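Local structure of cell division GTPase FtsZ, diverged (3V3T) at residues Thr253-Val258 / Lys273-Lys278; Ile215-Asp220 / Lys279-Ala284; Glu222-Ala227 / Glu259-Ile264. The protein belongs to the tubulin/FtsZ family as a diverged FtsZ, with a GTPase domain of Rossmann-like type followed by a TubZ-like C-terminal domain. The protein carries 1 engineered substitution. One frame throughout, in Å; residues are numbered along the deposited sequence.

Contact 1. Residues Thr253-Val258 / Lys273-Lys278; sequences TRVVDV and KGYNSK
Thr253 and Asn276 bring the two segments closest, their CA atoms 5.4 Å apart, and this end of the contact is the tightly packed one. The CA-H of Thr253 points at Asn276 O (Thr253 CA to Asn276 O 3.4 Å, 166° at the hydrogen), a nearly straight CA-H...O contact. Thr253 CG2, anti to its own carbonyl carbon, extends the packing to the backbone of the turn, 3.8 Å from Lys278 C. That turn is an Asx turn: Asn276 OD1 accepts from Lys278 N at 2.8 Å, with the donor lying above the carbonyl plane, while ND2 binds Lys279 O and Ser251 OG.

Next along, the Tyr275 ring offers its edge: CE1 comes within 3.4 Å of Arg254 O, which lies in the ring plane, and Tyr275 OH lies 3.9 Å from Val255 CG2.

Toward Val258 the segments spread to 8.6 Å between the CA atoms of Val258 and Lys273, and the gap is bridged by side chains. Lys273, extended throughout (chi1 -180°), crosses with CD against Val258 CG2 and ends in weak bonds from NZ to Val256 O and Tyr275 OH. Arg254 and Val255 lie on the exposed side.

Strand 270-275 is the sheet's outermost on this side; Gly274 pairs with strand 247-252, whose continuation, the loop 253-257, leads into helix 258-265.

Contact 2. Residues Ile215-Asp220 / Lys279-Ala284; sequences ILEFDD and KNIVVA
An antiparallel strand pair within the large mixed sheet brings Ile215-Asp220 and Lys279-Ala284 together, in the region of the TubZ-like C-terminal domain. Strands 215-217 and 281-284 run at 163° to each other, their axes 4.7 Å apart at closest approach. Leu216 and Val282 form the hydrogen-bonded pair, with two nearly straight bonds: Leu216 N to Val282 O (2.7 Å) and Val282 N to Leu216 O (2.8 Å). The non-hydrogen-bonded pairs Ile215-Val283 and Glu217-Ile281 flank it. A third backbone bond joins Phe218 N to Asn280 O.

On the face bearing Ile215, Glu217, Ile281 and Val283, Ile215 CG2 packs 3.7 Å from Ile281 CD1, the two side chains lying alongside one another; helix 172-187 covers this face through Leu182 and Phe186. Glu217 reaches over Lys279 with its chain extended beyond CG, and OE1 approaches Lys279 CD more closely than NZ. The salt bridge from Glu217 OE1 to Lys279 NZ is correspondingly long, 3.7 Å, and NZ has its stronger partner in Asp185. Since Asp185 also comes close to Glu217 OE2, the lysine probably offsets some of the repulsion between the two acids.

Leu216 and Val282 share the other face, Leu216 lying against Ser231 and Leu232 of helix 224-233 and Val282 touching Met248 of the adjacent strand. On this side, Phe218 takes chi1 65°, with CG between backbone N and carbonyl carbon, which brings its ring under Asn280. The amide of Asn280 gives OD1 to Thr253 N. Asn280 CB makes the CH-pi contact, over the ring face 3.5 Å from the centroid of the Phe218 ring and 17° off the normal.

Contact 3. Residues Glu222-Ala227 / Glu259-Ile264; sequences EDIQVA and EAIKSI
Ile224 CD1 meets Ile261 CG1 at 3.6 Å, the closest approach between the two helical segments, and Ile261 CD1 lies close to the same methyl. The side chains cross at about a right angle, the Ile224 CD1 methyl resting on the CG1 methylene and CD1 of Ile261. Beside them, Ala260 CB receives two neighbours: Ile224 CG2 at 4.1 Å and Gln225 CG at 3.9 Å. The small alanine side chain probably helps the backbones approach, with the CA atoms of Gln225 and Ala260 6.2 Å apart. Ile264 completes this shell by laying CG1 3.8 Å from Gln225 O and, also at right angles, against Gln225 CB.

Gln225 therefore contributes its aliphatic part. CG stands anti to the carbonyl carbon (chi1 -68°), and the extended chain carries the amide past Ala260 toward Ser263, where Gln225 OE1 stays 4.0 Å from Ser263 OG, too far for a hydrogen bond. The interface between the segments is thus held by apolar packing.

Second-shell contacts position these groups. Asp223 is the N-cap of helix 224-233: its OD2 accepts from Val226 N at 3.1 Å through the anti lone pair, and more weakly from Gln225 N. This ties down the first turn from which Ile224 and Gln225 project. Farther out, Ile224 also touches Phe218 and Val256, while Ile261 and Ile264 continue onto Leu228, and Ile264 onto Leu232.

The whole is the packing of two helices of the C-terminal region, 224-233 and 258-265, through apolar side chains on their facing sides. Both belong to the alpha/beta layering of this TubZ-like region, where helices cover a sheet.

Overall arrangement
All three contacts fall within the TubZ-like C-terminal domain and on the same side of the chain's centre, their centres about 10 to 13 Å apart. Contact 2 closes the longest loop, joining strands 211-217 and 281-287; contacts 1 and 3 are nested inside it, and their segments alternate along the chain. Contacts 1 and 2 reach the same sheet and meet where Thr253 CG2 packs near Lys279 O. Contact 3 lies in the helical layer: Ile261 CD1 packs on Val256 CG2 of contact 1, and Ala227 O lies near Phe218 CB of contact 2. The three are in mutual contact, so that sheet edge, strand pair and helices belong to one local packing unit.

Contact 1. Residues Thr253-Val258 / Lys273-Lys278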
loop_
_atom_site.group_PDB
_atom_site.type_symbol
_atom_site.label_atom_id
_atom_site.label_comp_id
_atom_site.label_asym_id
_atom_site.label_seq_id
_atom_site.Cartn_x
_atom_site.Cartn_y
_atom_site.Cartn_z
ATOM N N THR A 253 1.168 -24.127 0.085
ATOM C CA THR A 253 1.456 -25.276 -0.769
ATOM C C THR A 253 1.046 -26.603 -0.135
ATOM O O THR A 253 0.709 -27.555 -0.845
ATOM C CB THR A 253 2.943 -25.343 -1.154
ATOM O OG1 THR A 253 3.748 -25.248 0.028
ATOM C CG2 THR A 253 3.295 -24.205 -2.089
ATOM N N ARG A 254 1.080 -26.668 1.193
ATOM C CA ARG A 254 0.671 -27.879 1.906
ATOM C C ARG A 254 -0.372 -27.550 2.965
ATOM O O ARG A 254 -0.694 -26.386 3.186
ATOM C CB ARG A 254 1.869 -28.548 2.583
ATOM C CG ARG A 254 3.219 -28.243 1.951
ATOM C CD ARG A 254 4.328 -29.055 2.623
ATOM N NE ARG A 254 5.646 -28.771 2.061
ATOM C CZ ARG A 254 6.685 -29.598 2.138
ATOM N NH1 ARG A 254 6.559 -30.768 2.749
ATOM N NH2 ARG A 254 7.849 -29.258 1.597
ATOM N N VAL A 255 -0.896 -28.579 3.620
ATOM C CA VAL A 255 -1.730 -28.392 4.798
ATOM C C VAL A 255 -0.872 -27.726 5.853
ATOM O O VAL A 255 0.277 -28.119 6.054
ATOM C CB VAL A 255 -2.217 -29.742 5.363
ATOM C CG1 VAL A 255 -2.722 -29.583 6.796
ATOM C CG2 VAL A 255 -3.280 -30.347 4.466
ATOM N N VAL A 256 -1.411 -26.710 6.517
ATOM C CA VAL A 256 -0.687 -26.054 7.598
ATOM C C VAL A 256 -1.555 -25.926 8.837
ATOM O O VAL A 256 -2.767 -26.110 8.781
ATOM C CB VAL A 256 -0.169 -24.664 7.188
ATOM C CG1 VAL A 256 0.745 -24.781 5.978
ATOM C CG2 VAL A 256 -1.336 -23.718 6.905
ATOM N N ASP A 257 -0.920 -25.616 9.957
ATOM C CA ASP A 257 -1.625 -25.394 11.204
ATOM C C ASP A 257 -2.043 -23.930 11.270
ATOM O O ASP A 257 -1.234 -23.050 11.564
ATOM C CB ASP A 257 -0.712 -25.739 12.379
ATOM C CG ASP A 257 -1.319 -25.380 13.720
ATOM O OD1 ASP A 257 -2.536 -25.111 13.768
ATOM O OD2 ASP A 257 -0.582 -25.388 14.730
ATOM N N VAL A 258 -3.313 -23.669 10.996
ATOM C CA VAL A 258 -3.808 -22.299 10.923
ATOM C C VAL A 258 -3.772 -21.595 12.275
ATOM O O VAL A 258 -3.648 -20.374 12.339
ATOM C CB VAL A 258 -5.227 -22.259 10.349
ATOM C CG1 VAL A 258 -5.947 -21.016 10.811
ATOM C CG2 VAL A 258 -5.175 -22.324 8.833
ATOM N N LYS A 273 -9.247 -19.791 3.875
ATOM C CA LYS A 273 -8.076 -20.624 3.622
ATOM C C LYS A 273 -8.152 -21.317 2.265
ATOM O O LYS A 273 -9.241 -21.656 1.769
ATOM C CB LYS A 273 -7.879 -21.672 4.725
ATOM C CG LYS A 273 -6.658 -22.568 4.501
ATOM C CD LYS A 273 -6.561 -23.715 5.502
ATOM C CE LYS A 273 -5.346 -24.603 5.190
ATOM N NZ LYS A 273 -5.067 -25.656 6.214
ATOM N N GLY A 274 -6.982 -21.528 1.670
ATOM C CA GLY A 274 -6.897 -22.204 0.397
ATOM C C GLY A 274 -5.505 -22.730 0.135
ATOM O O GLY A 274 -4.619 -22.635 0.986
ATOM N N TYR A 275 -5.317 -23.284 -1.057
ATOM C CA TYR A 275 -4.024 -23.816 -1.458
ATOM C C TYR A 275 -3.593 -23.264 -2.810
ATOM O O TYR A 275 -4.411 -22.764 -3.584
ATOM C CB TYR A 275 -4.073 -25.348 -1.481
ATOM C CG TYR A 275 -4.480 -25.916 -0.143
ATOM C CD1 TYR A 275 -3.542 -26.116 0.868
ATOM C CD2 TYR A 275 -5.809 -26.222 0.124
ATOM C CE1 TYR A 275 -3.917 -26.617 2.107
ATOM C CE2 TYR A 275 -6.193 -26.727 1.356
ATOM C CZ TYR A 275 -5.245 -26.922 2.344
ATOM O OH TYR A 275 -5.637 -27.428 3.563
ATOM N N ASN A 276 -2.298 -23.341 -3.079
ATOM C CA ASN A 276 -1.789 -23.054 -4.405
ATOM C C ASN A 276 -0.530 -23.859 -4.621
ATOM O O ASN A 276 -0.026 -24.480 -3.693
ATOM C CB ASN A 276 -1.529 -21.560 -4.598
ATOM C CG ASN A 276 -0.287 -21.089 -3.879
ATOM O OD1 ASN A 276 0.764 -20.898 -4.492
ATOM N ND2 ASN A 276 -0.398 -20.902 -2.571
ATOM N N SER A 277 -0.028 -23.854 -5.846
ATOM C CA SER A 277 1.068 -24.738 -6.222
ATOM C C SER A 277 2.429 -24.091 -6.007
ATOM O O SER A 277 3.456 -24.764 -6.095
ATOM C CB SER A 277 0.916 -25.149 -7.689
ATOM O OG SER A 277 0.664 -24.012 -8.507
ATOM N N LYS A 278 2.432 -22.795 -5.701
ATOM C CA LYS A 278 3.656 -21.998 -5.786
ATOM C C LYS A 278 4.222 -21.451 -4.466
ATOM O O LYS A 278 5.376 -21.714 -4.128
ATOM C CB LYS A 278 3.466 -20.857 -6.795
ATOM C CG LYS A 278 3.215 -21.346 -8.216
ATOM C CD LYS A 278 2.841 -20.206 -9.159
ATOM C CE LYS A 278 2.580 -20.730 -10.571
ATOM N NZ LYS A 278 2.196 -19.653 -11.528
#

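Contact 2. Residues Ile215-Asp220 / Lys279-Ala284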
loop_
_atom_site.group_PDB
_atom_site.type_symbol
_atom_site.label_atom_id
_atom_site.label_comp_id
_atom_site.label_asym_id
_atom_site.label_seq_id
_atom_site.Cartn_x
_atom_site.Cartn_y
_atom_site.Cartn_z
ATOM N N ILE A 215 0.967 -8.183 3.928
ATOM C CA ILE A 215 1.090 -9.405 3.138
ATOM C C ILE A 215 2.408 -10.073 3.503
ATOM O O ILE A 215 3.451 -9.423 3.470
ATOM C CB ILE A 215 1.092 -9.094 1.611
ATOM C CG1 ILE A 215 -0.142 -8.278 1.222
ATOM C CG2 ILE A 215 1.192 -10.382 0.789
ATOM C CD1 ILE A 215 -0.143 -7.806 -0.219
ATOM N N LEU A 216 2.362 -11.355 3.857
ATOM C CA LEU A 216 3.573 -12.100 4.222
ATOM C C LEU A 216 3.755 -13.344 3.376
ATOM O O LEU A 216 2.803 -14.073 3.129
ATOM C CB LEU A 216 3.517 -12.544 5.683
ATOM C CG LEU A 216 3.323 -11.440 6.729
ATOM C CD1 LEU A 216 2.983 -12.053 8.090
ATOM C CD2 LEU A 216 4.567 -10.568 6.821
ATOM N N GLU A 217 4.984 -13.596 2.946
ATOM C CA GLU A 217 5.321 -14.890 2.380
ATOM C C GLU A 217 6.410 -15.586 3.210
ATOM O O GLU A 217 7.345 -14.950 3.697
ATOM C CB GLU A 217 5.686 -14.764 0.901
ATOM C CG GLU A 217 4.469 -14.438 0.029
ATOM C CD GLU A 217 4.797 -14.289 -1.443
ATOM O OE1 GLU A 217 5.956 -14.510 -1.829
ATOM O OE2 GLU A 217 3.886 -13.947 -2.226
ATOM N N PHE A 218 6.269 -16.894 3.385
ATOM C CA PHE A 218 7.174 -17.630 4.248
ATOM C C PHE A 218 7.659 -18.932 3.641
ATOM O O PHE A 218 7.037 -19.478 2.724
ATOM C CB PHE A 218 6.544 -17.887 5.616
ATOM C CG PHE A 218 5.338 -18.780 5.580
ATOM C CD1 PHE A 218 5.455 -20.136 5.855
ATOM C CD2 PHE A 218 4.078 -18.258 5.305
ATOM C CE1 PHE A 218 4.336 -20.968 5.838
ATOM C CE2 PHE A 218 2.959 -19.068 5.289
ATOM C CZ PHE A 218 3.087 -20.433 5.557
ATOM N N ASP A 219 8.774 -19.416 4.187
ATOM C CA ASP A 219 9.462 -20.594 3.684
ATOM C C ASP A 219 8.682 -21.881 3.927
ATOM O O ASP A 219 8.232 -22.138 5.044
ATOM C CB ASP A 219 10.835 -20.700 4.347
ATOM C CG ASP A 219 11.683 -21.802 3.759
ATOM O OD1 ASP A 219 11.140 -22.634 3.005
ATOM O OD2 ASP A 219 12.894 -21.834 4.058
ATOM N N ASP A 220 8.545 -22.688 2.879
ATOM C CA ASP A 220 7.871 -23.976 2.976
ATOM C C ASP A 220 8.663 -24.924 3.870
ATOM O O ASP A 220 8.151 -25.957 4.302
ATOM C CB ASP A 220 7.700 -24.600 1.586
ATOM C CG ASP A 220 9.031 -24.879 0.902
ATOM O OD1 ASP A 220 9.935 -24.023 0.984
ATOM O OD2 ASP A 220 9.176 -25.957 0.287
ATOM N N LYS A 279 3.428 -20.680 -3.732
ATOM C CA LYS A 279 3.954 -19.956 -2.578
ATOM C C LYS A 279 3.135 -20.136 -1.311
ATOM O O LYS A 279 2.029 -20.665 -1.341
ATOM C CB LYS A 279 4.093 -18.463 -2.907
ATOM C CG LYS A 279 5.188 -18.182 -3.926
ATOM C CD LYS A 279 5.392 -16.707 -4.164
ATOM C CE LYS A 279 6.575 -16.467 -5.081
ATOM N NZ LYS A 279 6.745 -15.022 -5.392
ATOM N N ASN A 280 3.700 -19.702 -0.189
ATOM C CA ASN A 280 2.967 -19.685 1.068
ATOM C C ASN A 280 2.744 -18.256 1.491
ATOM O O ASN A 280 3.691 -17.521 1.796
ATOM C CB ASN A 280 3.711 -20.445 2.156
ATOM C CG ASN A 280 3.940 -21.879 1.792
ATOM O OD1 ASN A 280 3.004 -22.682 1.764
ATOM N ND2 ASN A 280 5.192 -22.216 1.495
ATOM N N ILE A 281 1.486 -17.852 1.495
ATOM C CA ILE A 281 1.188 -16.451 1.665
ATOM C C ILE A 281 0.068 -16.226 2.672
ATOM O O ILE A 281 -0.941 -16.930 2.674
ATOM C CB ILE A 281 0.901 -15.788 0.294
ATOM C CG1 ILE A 281 0.417 -14.345 0.467
ATOM C CG2 ILE A 281 -0.094 -16.591 -0.487
ATOM C CD1 ILE A 281 0.347 -13.573 -0.851
ATOM N N VAL A 282 0.289 -15.260 3.557
ATOM C CA VAL A 282 -0.717 -14.810 4.497
ATOM C C VAL A 282 -1.023 -13.341 4.232
ATOM O O VAL A 282 -0.120 -12.502 4.143
ATOM C CB VAL A 282 -0.221 -14.925 5.959
ATOM C CG1 VAL A 282 -1.324 -14.496 6.937
ATOM C CG2 VAL A 282 0.272 -16.336 6.258
ATOM N N VAL A 283 -2.305 -13.027 4.116
ATOM C CA VAL A 283 -2.735 -11.652 4.023
ATOM C C VAL A 283 -3.565 -11.325 5.246
ATOM O O VAL A 283 -4.594 -11.959 5.482
ATOM C CB VAL A 283 -3.598 -11.435 2.774
ATOM C CG1 VAL A 283 -4.002 -9.962 2.660
ATOM C CG2 VAL A 283 -2.835 -11.887 1.538
ATOM N N ALA A 284 -3.107 -10.350 6.027
ATOM C CA ALA A 284 -3.814 -9.911 7.221
ATOM C C ALA A 284 -4.372 -8.507 6.999
ATOM O O ALA A 284 -3.623 -7.591 6.674
ATOM C CB ALA A 284 -2.883 -9.935 8.426
#

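Contact 3. Residues Glu222-Ala227 / Glu259-Ile264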
loop_
_atom_site.group_PDB
_atom_site.type_symbol
_atom_site.label_atom_id
_atom_site.label_comp_id
_atom_site.label_asym_id
_atom_site.label_seq_id
_atom_site.Cartn_x
_atom_site.Cartn_y
_atom_site.Cartn_z
ATOM N N GLU A 222 11.158 -24.549 7.111
ATOM C CA GLU A 222 11.271 -24.644 8.569
ATOM C C GLU A 222 9.935 -24.648 9.312
ATOM O O GLU A 222 8.867 -24.578 8.708
ATOM C CB GLU A 222 12.202 -23.552 9.122
ATOM C CG GLU A 222 12.047 -22.198 8.451
ATOM C CD GLU A 222 13.104 -21.192 8.882
ATOM O OE1 GLU A 222 13.687 -21.363 9.972
ATOM O OE2 GLU A 222 13.348 -20.225 8.125
ATOM N N ASP A 223 10.013 -24.763 10.634
ATOM C CA ASP A 223 8.839 -24.675 11.485
ATOM C C ASP A 223 8.002 -23.450 11.077
ATOM O O ASP A 223 8.536 -22.369 10.820
ATOM C CB ASP A 223 9.279 -24.580 12.944
ATOM C CG ASP A 223 8.129 -24.314 13.886
ATOM O OD1 ASP A 223 7.667 -25.271 14.533
ATOM O OD2 ASP A 223 7.686 -23.147 13.994
ATOM N N ILE A 224 6.689 -23.620 11.007
ATOM C CA ILE A 224 5.843 -22.569 10.466
ATOM C C ILE A 224 5.842 -21.305 11.332
ATOM O O ILE A 224 5.805 -20.202 10.805
ATOM C CB ILE A 224 4.406 -23.066 10.182
ATOM C CG1 ILE A 224 3.610 -21.989 9.452
ATOM C CG2 ILE A 224 3.699 -23.474 11.463
ATOM C CD1 ILE A 224 2.297 -22.493 8.947
ATOM N N GLN A 225 5.914 -21.460 12.654
ATOM C CA GLN A 225 6.026 -20.294 13.534
ATOM C C GLN A 225 7.352 -19.548 13.319
ATOM O O GLN A 225 7.386 -18.312 13.305
ATOM C CB GLN A 225 5.870 -20.685 15.004
ATOM C CG GLN A 225 4.477 -21.160 15.395
ATOM C CD GLN A 225 4.344 -21.431 16.891
ATOM O OE1 GLN A 225 4.414 -20.514 17.713
ATOM N NE2 GLN A 225 4.150 -22.694 17.247
ATOM N N VAL A 226 8.435 -20.298 13.138
ATOM C CA VAL A 226 9.741 -19.698 12.892
ATOM C C VAL A 226 9.784 -18.990 11.539
ATOM O O VAL A 226 10.297 -17.881 11.427
ATOM C CB VAL A 226 10.898 -20.747 12.985
ATOM C CG1 VAL A 226 12.250 -20.104 12.695
ATOM C CG2 VAL A 226 10.899 -21.406 14.348
ATOM N N ALA A 227 9.240 -19.631 10.514
ATOM C CA ALA A 227 9.242 -19.049 9.175
ATOM C C ALA A 227 8.453 -17.737 9.123
ATOM O O ALA A 227 8.841 -16.803 8.436
ATOM C CB ALA A 227 8.693 -20.030 8.167
ATOM N N GLU A 259 -3.864 -22.357 13.359
ATOM C CA GLU A 259 -3.799 -21.755 14.689
ATOM C C GLU A 259 -2.399 -21.222 15.011
ATOM O O GLU A 259 -2.253 -20.260 15.758
ATOM C CB GLU A 259 -4.264 -22.730 15.775
ATOM C CG GLU A 259 -4.906 -22.029 16.966
ATOM C CD GLU A 259 -6.147 -21.231 16.571
ATOM O OE1 GLU A 259 -6.828 -21.616 15.590
ATOM O OE2 GLU A 259 -6.440 -20.216 17.241
ATOM N N ALA A 260 -1.371 -21.847 14.447
ATOM C CA ALA A 260 -0.005 -21.384 14.656
ATOM C C ALA A 260 0.297 -20.113 13.860
ATOM O O ALA A 260 1.114 -19.299 14.272
ATOM C CB ALA A 260 0.996 -22.487 14.313
ATOM N N ILE A 261 -0.354 -19.947 12.714
ATOM C CA ILE A 261 -0.165 -18.746 11.914
ATOM C C ILE A 261 -0.788 -17.568 12.633
ATOM O O ILE A 261 -0.191 -16.502 12.715
ATOM C CB ILE A 261 -0.809 -18.875 10.513
ATOM C CG1 ILE A 261 -0.083 -19.940 9.683
ATOM C CG2 ILE A 261 -0.832 -17.510 9.789
ATOM C CD1 ILE A 261 -0.701 -20.184 8.335
ATOM N N LYS A 262 -1.999 -17.765 13.141
ATOM C CA LYS A 262 -2.694 -16.733 13.897
ATOM C C LYS A 262 -1.870 -16.368 15.126
ATOM O O LYS A 262 -1.841 -15.218 15.568
ATOM C CB LYS A 262 -4.079 -17.235 14.312
ATOM C CG LYS A 262 -5.034 -17.458 13.146
ATOM C CD LYS A 262 -6.330 -18.109 13.601
ATOM C CE LYS A 262 -7.269 -18.335 12.425
ATOM N NZ LYS A 262 -8.503 -19.099 12.783
ATOM N N SER A 263 -1.176 -17.361 15.662
ATOM C CA SER A 263 -0.357 -17.155 16.841
ATOM C C SER A 263 0.745 -16.131 16.570
ATOM O O SER A 263 1.077 -15.304 17.427
ATOM C CB SER A 263 0.237 -18.486 17.303
ATOM O OG SER A 263 1.146 -18.290 18.367
ATOM N N ILE A 264 1.309 -16.176 15.373
ATOM C CA ILE A 264 2.404 -15.271 15.058
ATOM C C ILE A 264 1.915 -13.977 14.411
ATOM O O ILE A 264 2.454 -12.902 14.667
ATOM C CB ILE A 264 3.438 -15.934 14.144
ATOM C CG1 ILE A 264 4.035 -17.172 14.818
ATOM C CG2 ILE A 264 4.560 -14.963 13.828
ATOM C CD1 ILE A 264 4.979 -16.826 15.931
#